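Local structure of phenyl-3-pyruvate decarboxylase (Azospirillum brasilense, 2NXW) at residues A[165-175]-A[194-202]; A[361-369]-A[377-388]. The protein catalyses the thiamine diphosphate- and metal-dependent decarboxylation of indole-3-pyruvate to indole-3-acetaldehyde, a step in auxin biosynthesis. All coordinates share one frame; numbering follows the deposited sequence.

Contact 1. Residues A[165-175]-A[194-202]; sequences IARVLGAARAQ and PVGDDPAWP. Unlike the reference sequence in segment 165-175: Gln175 (reference Leu).
Asp198 and Arg173 form the charged centre of this contact, in which an irregular stretch of chain lies along one side of a helix. Arg173 NE meets Asp198 OD2 at an unusually short 2.5 Å in a salt bridge that is nearly straight (170°), enters the syn lone pair of the oxygen and lies in the guanidinium plane; NH2 of the same arginine adds a weak bond to that oxygen. The guanidinium and carboxylate planes stand 68° apart. Bends at chi2 and chi3 swing the arginine round to its partner. The carboxylate itself rests on bare backbone, with Asp198 CG 3.4 Å from Gly170 CA, a close approach made possible by the missing side chain of Gly170.

Apolar contacts continue in both directions. Ala174 CB sits over the five-membered ring of Trp201, 3.7 Å from its centroid and 8° off the normal, a CH-pi contact; Gln175 CG comes up obliquely beyond it, 4.0 Å from Trp201 CH2. Toward the start of the helix segment, Val195 divides its two methyls, CG1 against Ala166 CB (3.9 Å) and CG2 against Ile165, while Pro199 CD lies 3.4 Å from Ala166 O.

Two waters fill in the polar links. One donates to Arg167 O and accepts from Trp201 NE1 (2.9 Å), and the other donates to both Gly170 O and Asp198 OD2. In the second shell Arg34 forms a salt bridge with Asp198 OD1 and also binds Gly196 O. The helix, 161-175, is the crossover between strands 152-154 and 179-184 of the N-terminal sheet, and 194-202 is part of the passage toward the central domain. With an arginine on each of its oxygens, Asp198 is probably held as a carboxylate, and bonds on both oxygens probably restrain its rotation.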
loop_
_atom_site.group_PDB
_atom_site.type_symbol
_atom_site.label_atom_id
_atom_site.label_comp_id
_atom_site.label_asym_id
_atom_site.label_seq_id
_atom_site.Cartn_x
_atom_site.Cartn_y
_atom_site.Cartn_z
ATOM N N ILE A 165 20.501 -9.249 -20.330
ATOM C CA ILE A 165 19.581 -9.806 -21.319
ATOM C C ILE A 165 19.340 -11.290 -21.016
ATOM O O ILE A 165 18.201 -11.758 -20.988
ATOM C CB ILE A 165 20.150 -9.655 -22.745
ATOM C CG1 ILE A 165 20.141 -8.180 -23.136
ATOM C CG2 ILE A 165 19.335 -10.473 -23.747
ATOM C CD1 ILE A 165 20.900 -7.887 -24.410
ATOM N N ALA A 166 20.409 -12.043 -20.778
ATOM C CA ALA A 166 20.248 -13.460 -20.486
ATOM C C ALA A 166 19.413 -13.663 -19.224
ATOM O O ALA A 166 18.575 -14.565 -19.164
ATOM C CB ALA A 166 21.622 -14.130 -20.321
ATOM N N ARG A 167 19.630 -12.821 -18.218
ATOM C CA ARG A 167 18.875 -12.947 -16.977
ATOM C C ARG A 167 17.382 -12.680 -17.198
ATOM O O ARG A 167 16.526 -13.452 -16.760
ATOM C CB ARG A 167 19.400 -11.970 -15.917
ATOM C CG ARG A 167 18.565 -11.957 -14.631
ATOM C CD ARG A 167 19.064 -10.931 -13.614
ATOM N NE ARG A 167 18.876 -9.541 -14.030
ATOM C CZ ARG A 167 17.706 -8.906 -14.025
ATOM N NH1 ARG A 167 16.613 -9.537 -13.626
ATOM N NH2 ARG A 167 17.638 -7.636 -14.402
ATOM N N VAL A 168 17.083 -11.589 -17.882
ATOM C CA VAL A 168 15.696 -11.221 -18.122
ATOM C C VAL A 168 14.974 -12.179 -19.068
ATOM O O VAL A 168 13.838 -12.580 -18.785
ATOM C CB VAL A 168 15.615 -9.774 -18.629
ATOM C CG1 VAL A 168 14.177 -9.416 -19.013
ATOM C CG2 VAL A 168 16.091 -8.830 -17.522
ATOM N N LEU A 169 15.607 -12.547 -20.180
ATOM C CA LEU A 169 14.958 -13.475 -21.095
ATOM C C LEU A 169 14.826 -14.829 -20.414
ATOM O O LEU A 169 13.865 -15.562 -20.649
ATOM C CB LEU A 169 15.745 -13.615 -22.396
ATOM C CG LEU A 169 15.899 -12.328 -23.204
ATOM C CD1 LEU A 169 16.498 -12.670 -24.557
ATOM C CD2 LEU A 169 14.530 -11.643 -23.376
ATOM N N GLY A 170 15.794 -15.155 -19.556
ATOM C CA GLY A 170 15.756 -16.415 -18.843
ATOM C C GLY A 170 14.585 -16.463 -17.886
ATOM O O GLY A 170 13.979 -17.517 -17.695
ATOM N N ALA A 171 14.266 -15.321 -17.281
ATOM C CA ALA A 171 13.145 -15.230 -16.348
ATOM C C ALA A 171 11.825 -15.412 -17.113
ATOM O O ALA A 171 10.908 -16.065 -16.623
ATOM C CB ALA A 171 13.160 -13.876 -15.640
ATOM N N ALA A 172 11.738 -14.832 -18.307
ATOM C CA ALA A 172 10.528 -14.969 -19.112
ATOM C C ALA A 172 10.296 -16.445 -19.435
ATOM O O ALA A 172 9.171 -16.928 -19.402
ATOM C CB ALA A 172 10.654 -14.156 -20.404
ATOM N N ARG A 173 11.371 -17.170 -19.723
ATOM C CA ARG A 173 11.256 -18.588 -20.055
ATOM C C ARG A 173 11.039 -19.468 -18.830
ATOM O O ARG A 173 10.372 -20.507 -18.911
ATOM C CB ARG A 173 12.511 -19.045 -20.814
ATOM C CG ARG A 173 12.504 -18.671 -22.291
ATOM C CD ARG A 173 13.871 -18.241 -22.793
ATOM N NE ARG A 173 14.880 -19.292 -22.701
ATOM C CZ ARG A 173 14.951 -20.351 -23.500
ATOM N NH1 ARG A 173 14.063 -20.524 -24.473
ATOM N NH2 ARG A 173 15.926 -21.237 -23.334
ATOM N N ALA A 174 11.569 -19.048 -17.687
ATOM C CA ALA A 174 11.435 -19.846 -16.479
ATOM C C ALA A 174 10.059 -19.775 -15.850
ATOM O O ALA A 174 9.612 -20.737 -15.236
ATOM C CB ALA A 174 12.498 -19.444 -15.456
ATOM N N GLN A 175 9.381 -18.641 -16.005
ATOM C CA GLN A 175 8.061 -18.500 -15.407
ATOM C C GLN A 175 6.963 -18.250 -16.420
ATOM O O GLN A 175 5.806 -18.129 -16.043
ATOM C CB GLN A 175 8.070 -17.386 -14.358
ATOM C CG GLN A 175 8.834 -17.760 -13.084
ATOM C CD GLN A 175 8.105 -18.787 -12.218
ATOM O OE1 GLN A 175 7.365 -19.642 -12.719
ATOM N NE2 GLN A 175 8.329 -18.716 -10.907
ATOM N N PRO A 194 28.493 -11.200 -27.167
ATOM C CA PRO A 194 27.297 -12.023 -27.392
ATOM C C PRO A 194 26.596 -12.449 -26.105
ATOM O O PRO A 194 27.233 -12.657 -25.069
ATOM C CB PRO A 194 27.846 -13.221 -28.169
ATOM C CG PRO A 194 29.033 -12.637 -28.903
ATOM C CD PRO A 194 29.669 -11.785 -27.839
ATOM N N VAL A 195 25.273 -12.574 -26.178
ATOM C CA VAL A 195 24.488 -12.997 -25.026
ATOM C C VAL A 195 24.607 -14.512 -24.844
ATOM O O VAL A 195 24.425 -15.273 -25.792
ATOM C CB VAL A 195 22.995 -12.629 -25.212
ATOM C CG1 VAL A 195 22.187 -13.122 -24.027
ATOM C CG2 VAL A 195 22.849 -11.121 -25.353
ATOM N N GLY A 196 24.918 -14.939 -23.623
ATOM C CA GLY A 196 25.048 -16.361 -23.348
ATOM C C GLY A 196 23.717 -17.027 -23.037
ATOM O O GLY A 196 22.657 -16.483 -23.362
ATOM N N ASP A 197 23.763 -18.197 -22.406
ATOM C CA ASP A 197 22.551 -18.934 -22.065
ATOM C C ASP A 197 21.863 -18.413 -20.814
ATOM O O ASP A 197 22.454 -17.675 -20.023
ATOM C CB ASP A 197 22.858 -20.419 -21.853
ATOM C CG ASP A 197 23.431 -21.082 -23.081
ATOM O OD1 ASP A 197 23.096 -20.667 -24.213
ATOM O OD2 ASP A 197 24.211 -22.042 -22.910
ATOM N N ASP A 198 20.607 -18.810 -20.629
ATOM C CA ASP A 198 19.857 -18.387 -19.454
ATOM C C ASP A 198 20.545 -18.880 -18.188
ATOM O O ASP A 198 21.049 -20.007 -18.140
ATOM C CB ASP A 198 18.444 -18.990 -19.418
ATOM C CG ASP A 198 17.587 -18.615 -20.609
ATOM O OD1 ASP A 198 17.892 -17.631 -21.319
ATOM O OD2 ASP A 198 16.574 -19.328 -20.813
ATOM N N PRO A 199 20.589 -18.043 -17.148
ATOM C CA PRO A 199 21.221 -18.496 -15.908
ATOM C C PRO A 199 20.260 -19.509 -15.270
ATOM O O PRO A 199 19.040 -19.378 -15.395
ATOM C CB PRO A 199 21.355 -17.207 -15.096
ATOM C CG PRO A 199 20.231 -16.355 -15.604
ATOM C CD PRO A 199 20.280 -16.603 -17.086
ATOM N N ALA A 200 20.797 -20.518 -14.596
ATOM C CA ALA A 200 19.956 -21.546 -13.983
ATOM C C ALA A 200 19.155 -21.089 -12.766
ATOM O O ALA A 200 19.668 -20.387 -11.893
ATOM C CB ALA A 200 20.815 -22.758 -13.608
ATOM N N TRP A 201 17.884 -21.482 -12.722
ATOM C CA TRP A 201 17.022 -21.155 -11.591
ATOM C C TRP A 201 17.143 -22.300 -10.590
ATOM O O TRP A 201 17.423 -23.436 -10.976
ATOM C CB TRP A 201 15.564 -20.998 -12.041
ATOM C CG TRP A 201 15.241 -19.618 -12.531
ATOM C CD1 TRP A 201 15.893 -18.919 -13.508
ATOM C CD2 TRP A 201 14.182 -18.770 -12.068
ATOM N NE1 TRP A 201 15.307 -17.685 -13.681
ATOM C CE2 TRP A 201 14.255 -17.567 -12.811
ATOM C CE3 TRP A 201 13.179 -18.907 -11.099
ATOM C CZ2 TRP A 201 13.363 -16.508 -12.614
ATOM C CZ3 TRP A 201 12.287 -17.849 -10.903
ATOM C CH2 TRP A 201 12.389 -16.664 -11.661
ATOM N N PRO A 202 16.934 -22.016 -9.294
ATOM C CA PRO A 202 17.026 -23.026 -8.231
ATOM C C PRO A 202 16.127 -24.249 -8.417
ATOM O O PRO A 202 14.964 -24.125 -8.796
ATOM C CB PRO A 202 16.646 -22.243 -6.974
ATOM C CG PRO A 202 17.042 -20.838 -7.305
ATOM C CD PRO A 202 16.582 -20.701 -8.732
HETATM O O HOH W 1 16.809 -15.550 -15.002
HETATM O O HOH W 2 15.198 -19.930 -18.006
#

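Contact 2. Residues A[361-369]-A[377-388]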
loop_
_atom_site.group_PDB
_atom_site.type_symbol
_atom_site.label_atom_id
_atom_site.label_comp_id
_atom_site.label_asym_id
_atom_site.label_seq_id
_atom_site.Cartn_x
_atom_site.Cartn_y
_atom_site.Cartn_z
ATOM N N HIS A 361 -17.347 -34.309 -26.262
ATOM C CA HIS A 361 -18.113 -33.101 -26.540
ATOM C C HIS A 361 -18.731 -33.151 -27.929
ATOM O O HIS A 361 -18.023 -33.212 -28.936
ATOM C CB HIS A 361 -17.226 -31.859 -26.412
ATOM C CG HIS A 361 -17.971 -30.571 -26.583
ATOM N ND1 HIS A 361 -18.376 -30.101 -27.814
ATOM C CD2 HIS A 361 -18.428 -29.680 -25.671
ATOM C CE1 HIS A 361 -19.050 -28.976 -27.654
ATOM N NE2 HIS A 361 -19.098 -28.699 -26.362
ATOM N N ALA A 362 -20.056 -33.131 -27.971
ATOM C CA ALA A 362 -20.783 -33.171 -29.231
ATOM C C ALA A 362 -20.870 -31.768 -29.825
ATOM O O ALA A 362 -21.513 -30.881 -29.262
ATOM C CB ALA A 362 -22.177 -33.733 -29.009
ATOM N N TYR A 363 -20.209 -31.578 -30.960
ATOM C CA TYR A 363 -20.207 -30.293 -31.643
ATOM C C TYR A 363 -21.472 -30.120 -32.465
ATOM O O TYR A 363 -21.914 -31.042 -33.148
ATOM C CB TYR A 363 -18.991 -30.187 -32.562
ATOM C CG TYR A 363 -17.696 -30.011 -31.816
ATOM C CD1 TYR A 363 -17.322 -28.759 -31.324
ATOM C CD2 TYR A 363 -16.854 -31.095 -31.573
ATOM C CE1 TYR A 363 -16.142 -28.590 -30.610
ATOM C CE2 TYR A 363 -15.672 -30.935 -30.858
ATOM C CZ TYR A 363 -15.325 -29.679 -30.380
ATOM O OH TYR A 363 -14.164 -29.507 -29.666
ATOM N N PRO A 364 -22.072 -28.926 -32.410
ATOM C CA PRO A 364 -23.294 -28.653 -33.169
ATOM C C PRO A 364 -23.046 -28.645 -34.674
ATOM O O PRO A 364 -22.094 -28.027 -35.160
ATOM C CB PRO A 364 -23.726 -27.287 -32.645
ATOM C CG PRO A 364 -22.415 -26.639 -32.295
ATOM C CD PRO A 364 -21.661 -27.753 -31.622
ATOM N N THR A 365 -23.905 -29.342 -35.408
ATOM C CA THR A 365 -23.803 -29.414 -36.855
ATOM C C THR A 365 -25.186 -29.265 -37.463
ATOM O O THR A 365 -26.178 -29.131 -36.745
ATOM C CB THR A 365 -23.217 -30.761 -37.299
ATOM O OG1 THR A 365 -24.033 -31.823 -36.782
ATOM C CG2 THR A 365 -21.790 -30.923 -36.780
ATOM N N GLY A 366 -25.248 -29.266 -38.792
ATOM C CA GLY A 366 -26.528 -29.171 -39.469
ATOM C C GLY A 366 -27.144 -27.794 -39.556
ATOM O O GLY A 366 -28.299 -27.602 -39.172
ATOM N N LEU A 367 -26.387 -26.828 -40.065
ATOM C CA LEU A 367 -26.911 -25.481 -40.216
ATOM C C LEU A 367 -28.113 -25.510 -41.158
ATOM O O LEU A 367 -28.048 -26.107 -42.235
ATOM C CB LEU A 367 -25.847 -24.555 -40.817
ATOM C CG LEU A 367 -26.357 -23.201 -41.313
ATOM C CD1 LEU A 367 -26.690 -22.301 -40.125
ATOM C CD2 LEU A 367 -25.294 -22.541 -42.184
ATOM N N GLN A 368 -29.207 -24.874 -40.751
ATOM C CA GLN A 368 -30.388 -24.802 -41.602
ATOM C C GLN A 368 -30.211 -23.526 -42.431
ATOM O O GLN A 368 -30.523 -22.424 -41.980
ATOM C CB GLN A 368 -31.648 -24.728 -40.737
ATOM C CG GLN A 368 -31.777 -25.922 -39.809
ATOM C CD GLN A 368 -31.941 -27.227 -40.564
ATOM O OE1 GLN A 368 -32.969 -27.456 -41.205
ATOM N NE2 GLN A 368 -30.929 -28.094 -40.494
ATOM N N ALA A 369 -29.689 -23.680 -43.643
ATOM C CA ALA A 369 -29.431 -22.534 -44.514
ATOM C C ALA A 369 -30.693 -21.969 -45.142
ATOM O O ALA A 369 -30.943 -22.159 -46.333
ATOM C CB ALA A 369 -28.429 -22.932 -45.600
ATOM N N MET A 377 -25.313 -19.955 -32.319
ATOM C CA MET A 377 -25.145 -21.379 -32.586
ATOM C C MET A 377 -25.155 -21.715 -34.078
ATOM O O MET A 377 -24.598 -22.737 -34.487
ATOM C CB MET A 377 -26.203 -22.208 -31.851
ATOM C CG MET A 377 -26.076 -22.157 -30.330
ATOM S SD MET A 377 -24.407 -22.446 -29.688
ATOM C CE MET A 377 -24.251 -24.209 -29.900
ATOM N N ASP A 378 -25.788 -20.868 -34.883
ATOM C CA ASP A 378 -25.809 -21.095 -36.322
ATOM C C ASP A 378 -24.409 -20.859 -36.873
ATOM O O ASP A 378 -23.984 -21.527 -37.820
ATOM C CB ASP A 378 -26.800 -20.161 -37.004
ATOM C CG ASP A 378 -28.226 -20.441 -36.585
ATOM O OD1 ASP A 378 -28.616 -21.626 -36.608
ATOM O OD2 ASP A 378 -28.944 -19.479 -36.242
ATOM N N ILE A 379 -23.691 -19.906 -36.288
ATOM C CA ILE A 379 -22.333 -19.631 -36.738
ATOM C C ILE A 379 -21.457 -20.835 -36.387
ATOM O O ILE A 379 -20.639 -21.267 -37.196
ATOM C CB ILE A 379 -21.801 -18.330 -36.102
ATOM C CG1 ILE A 379 -22.655 -17.152 -36.582
ATOM C CG2 ILE A 379 -20.328 -18.114 -36.500
ATOM C CD1 ILE A 379 -22.332 -15.835 -35.875
ATOM N N ALA A 380 -21.648 -21.414 -35.202
ATOM C CA ALA A 380 -20.880 -22.595 -34.832
ATOM C C ALA A 380 -21.214 -23.745 -35.795
ATOM O O ALA A 380 -20.320 -24.456 -36.253
ATOM C CB ALA A 380 -21.186 -23.003 -33.387
ATOM N N ARG A 381 -22.493 -23.928 -36.116
ATOM C CA ARG A 381 -22.864 -25.004 -37.032
ATOM C C ARG A 381 -22.269 -24.784 -38.415
ATOM O O ARG A 381 -21.847 -25.744 -39.062
ATOM C CB ARG A 381 -24.389 -25.136 -37.155
ATOM C CG ARG A 381 -25.069 -25.706 -35.919
ATOM C CD ARG A 381 -26.593 -25.720 -36.092
ATOM N NE ARG A 381 -27.279 -25.569 -34.810
ATOM C CZ ARG A 381 -27.342 -26.509 -33.872
ATOM N NH1 ARG A 381 -26.771 -27.690 -34.065
ATOM N NH2 ARG A 381 -27.958 -26.258 -32.727
ATOM N N ALA A 382 -22.220 -23.532 -38.870
ATOM C CA ALA A 382 -21.679 -23.259 -40.206
ATOM C C ALA A 382 -20.215 -23.664 -40.284
ATOM O O ALA A 382 -19.781 -24.314 -41.238
ATOM C CB ALA A 382 -21.836 -21.786 -40.552
ATOM N N VAL A 383 -19.457 -23.275 -39.268
ATOM C CA VAL A 383 -18.038 -23.585 -39.201
ATOM C C VAL A 383 -17.832 -25.087 -39.096
ATOM O O VAL A 383 -17.030 -25.663 -39.831
ATOM C CB VAL A 383 -17.390 -22.857 -37.982
ATOM C CG1 VAL A 383 -16.027 -23.471 -37.619
ATOM C CG2 VAL A 383 -17.247 -21.365 -38.293
ATOM N N ASN A 384 -18.579 -25.732 -38.206
ATOM C CA ASN A 384 -18.430 -27.168 -38.003
ATOM C C ASN A 384 -18.835 -27.990 -39.215
ATOM O O ASN A 384 -18.209 -29.008 -39.495
ATOM C CB ASN A 384 -19.211 -27.617 -36.764
ATOM C CG ASN A 384 -18.659 -27.015 -35.481
ATOM O OD1 ASN A 384 -17.519 -26.550 -35.438
ATOM N ND2 ASN A 384 -19.467 -27.034 -34.416
ATOM N N ASP A 385 -19.881 -27.567 -39.925
ATOM C CA ASP A 385 -20.310 -28.303 -41.111
ATOM C C ASP A 385 -19.186 -28.311 -42.145
ATOM O O ASP A 385 -18.945 -29.328 -42.804
ATOM C CB ASP A 385 -21.572 -27.689 -41.735
ATOM C CG ASP A 385 -22.840 -28.033 -40.969
ATOM O OD1 ASP A 385 -22.807 -28.969 -40.140
ATOM O OD2 ASP A 385 -23.868 -27.363 -41.220
ATOM N N ARG A 386 -18.485 -27.190 -42.295
ATOM C CA ARG A 386 -17.401 -27.159 -43.272
ATOM C C ARG A 386 -16.319 -28.157 -42.903
ATOM O O ARG A 386 -15.797 -28.868 -43.763
ATOM C CB ARG A 386 -16.793 -25.759 -43.371
ATOM C CG ARG A 386 -17.549 -24.822 -44.290
ATOM C CD ARG A 386 -16.704 -23.588 -44.621
ATOM N NE ARG A 386 -15.417 -23.954 -45.222
ATOM C CZ ARG A 386 -15.214 -24.139 -46.526
ATOM N NH1 ARG A 386 -16.207 -23.990 -47.388
ATOM N NH2 ARG A 386 -14.005 -24.483 -46.966
ATOM N N VAL A 387 -15.983 -28.214 -41.621
ATOM C CA VAL A 387 -14.967 -29.139 -41.150
ATOM C C VAL A 387 -15.404 -30.583 -41.381
ATOM O O VAL A 387 -14.623 -31.399 -41.874
ATOM C CB VAL A 387 -14.663 -28.916 -39.655
ATOM C CG1 VAL A 387 -13.745 -30.013 -39.136
ATOM C CG2 VAL A 387 -13.986 -27.557 -39.482
ATOM N N ARG A 388 -16.652 -30.894 -41.046
ATOM C CA ARG A 388 -17.165 -32.251 -41.228
ATOM C C ARG A 388 -17.206 -32.654 -42.697
ATOM O O ARG A 388 -17.161 -33.848 -43.019
ATOM C CB ARG A 388 -18.560 -32.386 -40.600
ATOM C CG ARG A 388 -18.547 -32.408 -39.075
ATOM C CD ARG A 388 -17.710 -33.574 -38.567
ATOM N NE ARG A 388 -17.475 -33.529 -37.126
ATOM C CZ ARG A 388 -18.414 -33.713 -36.206
ATOM N NH1 ARG A 388 -19.666 -33.957 -36.574
ATOM N NH2 ARG A 388 -18.101 -33.657 -34.918
HETATM O O HOH W 3 -19.203 -33.890 -32.392
HETATM O O HOH W 4 -21.095 -33.401 -34.366
HETATM O O HOH W 5 -29.301 -23.827 -38.016
#
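Thr365 and Arg381 bring their CA atoms within 4.5 Å where the irregular segment 361-369 passes across the helix segment 377-388. The positive phi of Gly366 (79°) turns the chain there, and the amides of Gly366 and Leu367 both face Asp385. Its carboxylate takes one on each oxygen: Gly366 N to Asp385 OD1 and Leu367 N to Asp385 OD2, each 2.8 Å and each on a syn lone pair. With an alanine at this position both backbone amides would probably lose their acceptor, leaving the turn at Gly366 freer to lift from the helix.

One turn back, Arg381 NH1 donates to Thr365 O at 3.1 Å, somewhat out of the guanidinium plane, while Pro364 CB lies over one face of that group. Asn384 ND2 reaches Pro364 O at 2.9 Å in the plane of its amide; the amide is held further by Asp409 O on ND2 and the backbone N of Ile411 on OD1. This is the passage from the central domain into the C-terminal thiamine diphosphate-binding domain of the family, whose strand 395-398 follows helix 376-388.

Apolar groups fill the spaces beside these bonds. With CG anti to the backbone N (chi1 167°), Leu367 straddles the helix surface, CD1 3.6 Å from Asp378 O and CD2 3.9 Å from Ala382 CB. Pro364 CG meets Met377 CE, also at 3.9 Å, and packs on Ala380 CB. Farther along, two waters join the guanidinium of Arg388 to the backbone of Tyr363, one between NH2 and Tyr363 N, the other between NH1 and Tyr363 O.

Overall arrangement
Contacts 1 and 2 come in series along the chain and lie on opposite sides of its centre, their own centres 45 Å apart and their nearest atoms about 27 Å apart, so neither touches the other. They share no helix or sheet. Contact 1 belongs to the N-terminal domain and the chain leaving it; contact 2 belongs to the chain that comes from the central domain and to the helix opening the C-terminal domain. The mixed sheet of the central domain falls between them in sequence. Each thus lays an interdomain connection on a helix of a neighbouring domain, at the two junctions of this three-domain subunit and away from the cofactor sites.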